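Local coordinates for TatD-related deoxyribonuclease (Thermotoga maritima, PDB 1J6O), which probably acts as a metal-dependent deoxyribonuclease of the TatD family, hydrolysing ester bonds in DNA, at residues E212-C215 with P216-P220. Numbering follows the deposited sequence.
Sequences ETDC and PFLPP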
# COMPACT_ATOMS: atom_id res chain seq x y z
N GLU A 212 0.92 7.13 0.62
CA GLU A 212 1.79 6.06 1.05
C GLU A 212 3.22 6.55 0.88
O GLU A 212 3.48 7.52 0.15
CB GLU A 212 1.59 4.81 0.20
CG GLU A 212 2.23 4.88 -1.19
CD GLU A 212 2.09 3.57 -1.93
OE1 GLU A 212 0.96 3.30 -2.36
OE2 GLU A 212 3.09 2.81 -2.04
N THR A 213 4.15 5.92 1.60
CA THR A 213 5.54 6.28 1.49
C THR A 213 6.32 5.12 0.91
O THR A 213 7.29 5.32 0.19
CB THR A 213 6.24 6.54 2.86
OG1 THR A 213 6.14 5.35 3.67
CG2 THR A 213 5.64 7.73 3.58
N ASP A 214 5.88 3.89 1.19
CA ASP A 214 6.56 2.70 0.73
C ASP A 214 7.96 2.78 1.41
O ASP A 214 8.95 2.23 0.92
CB ASP A 214 6.71 2.66 -0.80
CG ASP A 214 7.07 1.27 -1.32
OD1 ASP A 214 6.88 0.26 -0.58
OD2 ASP A 214 7.53 1.18 -2.49
N CYS A 215 8.04 3.46 2.57
CA CYS A 215 9.33 3.58 3.26
C CYS A 215 9.92 2.18 3.53
O CYS A 215 9.19 1.25 3.86
CB CYS A 215 9.17 4.38 4.57
SG CYS A 215 8.10 3.65 5.84
N PRO A 216 11.26 2.05 3.51
CA PRO A 216 12.25 3.11 3.26
C PRO A 216 12.46 3.54 1.82
O PRO A 216 13.30 4.40 1.54
CB PRO A 216 13.52 2.49 3.81
CG PRO A 216 13.40 1.03 3.30
CD PRO A 216 11.92 0.73 3.67
N PHE A 217 11.70 2.98 0.89
CA PHE A 217 11.86 3.33 -0.51
C PHE A 217 11.21 4.64 -1.03
O PHE A 217 10.37 5.23 -0.35
CB PHE A 217 11.29 2.23 -1.41
CG PHE A 217 11.68 0.83 -1.03
CD1 PHE A 217 13.01 0.45 -0.92
CD2 PHE A 217 10.68 -0.11 -0.75
CE1 PHE A 217 13.35 -0.85 -0.51
CE2 PHE A 217 11.00 -1.39 -0.35
CZ PHE A 217 12.35 -1.77 -0.23
N LEU A 218 11.66 5.06 -2.21
CA LEU A 218 11.15 6.24 -2.89
C LEU A 218 10.78 7.49 -2.11
O LEU A 218 9.60 7.87 -2.01
CB LEU A 218 9.90 5.79 -3.64
CG LEU A 218 10.06 4.53 -4.49
CD1 LEU A 218 8.68 3.96 -4.90
CD2 LEU A 218 10.87 4.88 -5.71
N PRO A 219 11.78 8.19 -1.59
CA PRO A 219 11.61 9.41 -0.80
C PRO A 219 11.11 10.53 -1.70
O PRO A 219 11.30 10.46 -2.91
CB PRO A 219 13.01 9.65 -0.29
CG PRO A 219 13.91 9.09 -1.43
CD PRO A 219 13.20 7.80 -1.71
N PRO A 220 10.38 11.52 -1.13
CA PRO A 220 9.90 12.61 -1.99
C PRO A 220 11.08 13.49 -2.38
O PRO A 220 12.13 13.47 -1.72
CB PRO A 220 8.85 13.33 -1.13
CG PRO A 220 9.24 13.02 0.26
CD PRO A 220 9.75 11.59 0.20
O HOH W 1 7.11 6.93 -1.78
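The ring of Phe217 carries Pro216 CG over one face, 4.2 Å above its plane and displaced toward the rim, and meets the carboxylate of Asp214 at its edge. The two planes stand 68° apart, and Asp214 OD1 lies 3.8 Å from Phe217 CD2. This edge approach depends on Asp214 CG standing anti to its own nitrogen (chi1 -164°), while Leu218 CD1 comes within 3.9 Å of Asp214 OD2. Here a tight turn positions a probable metal ligand. Phe217 N donates to Asp214 O at 2.9 Å, a bent bond (132° at the hydrogen), closing a type VIa beta turn round the cis peptide between Cys215 and Pro216. On the entering side Thr213 OG1 accepts from Cys215 N at 2.9 Å, forming an ST turn, and is also hydrogen-bonded to Asp15 OD2. A water donates to both Thr213 O and Leu218 O, tying the two arms together. With an alanine at Asp214, His19 NE2 would probably lose its hydrogen-bond partner, and the predicted metal site one of its carboxylates. Of the predicted ligands, His17 lies in strand 13-18 and His19 just beyond its end. The turn itself follows strand 209-211, the last of the eight parallel strands of the TIM-barrel fold, and leads on toward helix 233-244, where Leu233 meets Thr213 and Tyr235 meets Pro220.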